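Local coordinates for protein predicted sugar phosphatases of the HAD superfamily (Cytophaga hutchinsonii, PDB 2HX1) that probably hydrolyses phosphate esters, perhaps of sugars, as a magnesium-binding member of the HAD phosphatase superfamily, at residues S83-I91 against N110-K118. Sequence-based numbering, arbitrary orientation.
Sequences SGMITKEYI and NYLVSDGIK
The ammonium group of Lys-88 reaches from helix 83-94 to the type I turn from Asn-110 to Val-113, where NZ donates a hydrogen bond of 2.8 Å to the carbonyl O of Tyr-111. The donor lies in the carbonyl plane, with a C=O...N angle of 148°. The lysine chain is extended until a bend at its last torsion (chi4 62°) swings NZ to this oxygen; on the way its CD lies over one face of the Tyr-111 ring, 3.9 Å from the centroid and offset toward the rim, a CH-pi contact. With an alanine at Lys-88, the Tyr-111 carbonyl would probably lose this donor, and its ring face the aliphatic cover given by CD. CG of Tyr-111, trans to the backbone N (chi1 -179°), carries the ring toward the helix, with Gly-84 C in plane at its edge, 3.8 Å from CE2.

Leu-112, the next residue, puts its two methyls against the helix flank: CD2 comes to 3.6 Å from CA of Lys-88, and CD1 meets CD1 of Ile-91 at 3.9 Å, the two side chains crossing at about a right angle. Leu-112 also touches Leu-139, and Thr-87 packs on Ile-165. Farther along, CG2 of Ile-91 rests on CD1 of Ile-117 at 3.7 Å, joining the helix to strand 117-121, the outermost on its side of a five-stranded parallel sheet. The contact thus packs one helix against the helix-to-strand connection of an alpha/beta domain, consistent with the cap of a HAD-family phosphatase.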
loop_
_atom_site.group_PDB
_atom_site.type_symbol
_atom_site.label_atom_id
_atom_site.label_comp_id
_atom_site.label_asym_id
_atom_site.label_seq_id
_atom_site.Cartn_x
_atom_site.Cartn_y
_atom_site.Cartn_z
ATOM N N SER A 83 -10.644 -9.948 -22.176
ATOM C CA SER A 83 -11.349 -9.406 -21.014
ATOM C C SER A 83 -12.365 -8.345 -21.442
ATOM O O SER A 83 -13.330 -8.088 -20.725
ATOM C CB SER A 83 -10.387 -8.871 -19.961
ATOM O OG SER A 83 -9.704 -7.748 -20.436
ATOM N N GLY A 84 -12.191 -7.770 -22.628
ATOM C CA GLY A 84 -13.199 -6.857 -23.168
ATOM C C GLY A 84 -14.576 -7.484 -23.316
ATOM O O GLY A 84 -15.598 -6.782 -23.240
HETATM N N MSE A 85 -14.617 -8.804 -23.497
HETATM C CA MSE A 85 -15.894 -9.512 -23.564
HETATM C C MSE A 85 -16.622 -9.461 -22.218
HETATM O O MSE A 85 -17.856 -9.351 -22.169
HETATM C CB MSE A 85 -15.668 -10.954 -23.998
HETATM C CG MSE A 85 -15.174 -11.048 -25.458
HETATM SE SE MSE A 85 -14.256 -12.709 -25.889
HETATM C CE MSE A 85 -15.626 -14.020 -25.240
ATOM N N ILE A 86 -15.861 -9.530 -21.124
ATOM C CA ILE A 86 -16.442 -9.470 -19.808
ATOM C C ILE A 86 -17.008 -8.084 -19.563
ATOM O O ILE A 86 -18.139 -7.934 -19.076
ATOM C CB ILE A 86 -15.438 -9.764 -18.676
ATOM C CG1 ILE A 86 -14.769 -11.131 -18.846
ATOM C CG2 ILE A 86 -16.167 -9.690 -17.327
ATOM C CD1 ILE A 86 -13.611 -11.338 -17.896
ATOM N N THR A 87 -16.221 -7.071 -19.898
ATOM C CA THR A 87 -16.638 -5.688 -19.747
ATOM C C THR A 87 -17.963 -5.431 -20.472
ATOM O O THR A 87 -18.866 -4.848 -19.908
ATOM C CB THR A 87 -15.606 -4.753 -20.331
ATOM O OG1 THR A 87 -14.389 -4.883 -19.599
ATOM C CG2 THR A 87 -16.076 -3.316 -20.276
ATOM N N LYS A 88 -18.037 -5.855 -21.725
ATOM C CA LYS A 88 -19.220 -5.705 -22.546
ATOM C C LYS A 88 -20.432 -6.321 -21.876
ATOM O O LYS A 88 -21.480 -5.692 -21.822
ATOM C CB LYS A 88 -19.010 -6.374 -23.914
ATOM C CG LYS A 88 -20.076 -6.059 -24.963
ATOM C CD LYS A 88 -19.463 -6.090 -26.377
ATOM C CE LYS A 88 -20.482 -5.773 -27.490
ATOM N NZ LYS A 88 -21.072 -4.406 -27.392
ATOM N N GLU A 89 -20.292 -7.552 -21.383
ATOM C CA GLU A 89 -21.411 -8.239 -20.732
ATOM C C GLU A 89 -21.815 -7.560 -19.440
ATOM O O GLU A 89 -22.999 -7.573 -19.076
ATOM C CB GLU A 89 -21.082 -9.709 -20.419
ATOM C CG GLU A 89 -20.886 -10.597 -21.661
ATOM N N TYR A 90 -20.834 -6.980 -18.740
ATOM C CA TYR A 90 -21.095 -6.271 -17.491
ATOM C C TYR A 90 -21.882 -4.999 -17.730
ATOM O O TYR A 90 -22.839 -4.739 -17.019
ATOM C CB TYR A 90 -19.803 -5.950 -16.740
ATOM C CG TYR A 90 -20.045 -5.419 -15.342
ATOM C CD1 TYR A 90 -20.307 -4.065 -15.117
ATOM C CD2 TYR A 90 -20.014 -6.268 -14.249
ATOM C CE1 TYR A 90 -20.532 -3.568 -13.825
ATOM C CE2 TYR A 90 -20.274 -5.791 -12.966
ATOM C CZ TYR A 90 -20.523 -4.442 -12.766
ATOM O OH TYR A 90 -20.729 -3.967 -11.497
ATOM N N ILE A 91 -21.490 -4.228 -18.746
ATOM C CA ILE A 91 -22.219 -3.032 -19.141
ATOM C C ILE A 91 -23.640 -3.356 -19.561
ATOM O O ILE A 91 -24.583 -2.713 -19.103
ATOM C CB ILE A 91 -21.496 -2.298 -20.280
ATOM C CG1 ILE A 91 -20.198 -1.681 -19.751
ATOM C CG2 ILE A 91 -22.378 -1.191 -20.865
ATOM C CD1 ILE A 91 -19.293 -1.187 -20.861
ATOM N N ASN A 110 -15.587 1.477 -29.828
ATOM C CA ASN A 110 -16.562 0.972 -30.817
ATOM C C ASN A 110 -17.187 -0.389 -30.479
ATOM O O ASN A 110 -18.405 -0.593 -30.598
ATOM C CB ASN A 110 -15.906 0.914 -32.210
ATOM C CG ASN A 110 -15.967 2.260 -32.964
ATOM O OD1 ASN A 110 -16.749 3.170 -32.620
ATOM N ND2 ASN A 110 -15.150 2.373 -34.018
ATOM N N TYR A 111 -16.345 -1.309 -30.036
ATOM C CA TYR A 111 -16.787 -2.636 -29.606
ATOM C C TYR A 111 -17.853 -2.594 -28.507
ATOM O O TYR A 111 -18.669 -3.515 -28.402
ATOM C CB TYR A 111 -15.583 -3.414 -29.067
ATOM C CG TYR A 111 -15.840 -4.840 -28.590
ATOM C CD1 TYR A 111 -16.533 -5.774 -29.394
ATOM C CD2 TYR A 111 -15.322 -5.282 -27.371
ATOM C CE1 TYR A 111 -16.735 -7.114 -28.962
ATOM C CE2 TYR A 111 -15.504 -6.609 -26.936
ATOM C CZ TYR A 111 -16.221 -7.513 -27.721
ATOM O OH TYR A 111 -16.384 -8.807 -27.264
ATOM N N LEU A 112 -17.840 -1.558 -27.668
ATOM C CA LEU A 112 -18.786 -1.525 -26.528
ATOM C C LEU A 112 -20.100 -0.829 -26.877
ATOM O O LEU A 112 -21.066 -0.911 -26.104
ATOM C CB LEU A 112 -18.139 -0.893 -25.290
ATOM C CG LEU A 112 -16.979 -1.655 -24.634
ATOM C CD1 LEU A 112 -16.382 -0.809 -23.503
ATOM C CD2 LEU A 112 -17.437 -2.988 -24.094
ATOM N N VAL A 113 -20.147 -0.173 -28.037
ATOM C CA VAL A 113 -21.377 0.482 -28.519
ATOM C C VAL A 113 -22.563 -0.503 -28.485
ATOM O O VAL A 113 -22.424 -1.687 -28.839
ATOM C CB VAL A 113 -21.130 1.046 -29.948
ATOM C CG1 VAL A 113 -22.416 1.385 -30.675
ATOM C CG2 VAL A 113 -20.201 2.260 -29.862
ATOM N N SER A 114 -23.712 -0.031 -28.006
ATOM C CA SER A 114 -24.912 -0.871 -27.929
ATOM C C SER A 114 -26.187 -0.027 -27.816
ATOM O O SER A 114 -26.122 1.203 -27.691
ATOM C CB SER A 114 -24.801 -1.850 -26.752
ATOM O OG SER A 114 -24.771 -1.161 -25.522
ATOM N N ASP A 115 -27.337 -0.705 -27.874
ATOM C CA ASP A 115 -28.643 -0.046 -27.758
ATOM C C ASP A 115 -28.914 0.439 -26.328
ATOM O O ASP A 115 -28.665 -0.285 -25.347
ATOM C CB ASP A 115 -29.764 -0.983 -28.224
ATOM C CG ASP A 115 -29.870 -1.062 -29.744
ATOM O OD1 ASP A 115 -30.036 -0.001 -30.392
ATOM O OD2 ASP A 115 -29.800 -2.186 -30.289
ATOM N N GLY A 116 -29.407 1.674 -26.214
ATOM C CA GLY A 116 -29.727 2.251 -24.919
ATOM C C GLY A 116 -28.617 3.105 -24.333
ATOM O O GLY A 116 -28.894 4.013 -23.533
ATOM N N ILE A 117 -27.368 2.838 -24.718
ATOM C CA ILE A 117 -26.242 3.576 -24.153
ATOM C C ILE A 117 -25.449 4.354 -25.194
ATOM O O ILE A 117 -25.269 3.893 -26.314
ATOM C CB ILE A 117 -25.307 2.650 -23.383
ATOM C CG1 ILE A 117 -26.101 1.889 -22.316
ATOM C CG2 ILE A 117 -24.174 3.476 -22.765
ATOM C CD1 ILE A 117 -25.260 1.079 -21.361
ATOM N N LYS A 118 -24.985 5.545 -24.811
ATOM C CA LYS A 118 -24.079 6.312 -25.641
ATOM C C LYS A 118 -22.706 6.266 -24.990
ATOM O O LYS A 118 -22.568 6.494 -23.780
ATOM C CB LYS A 118 -24.555 7.756 -25.836
ATOM C CG LYS A 118 -25.654 8.208 -24.887
#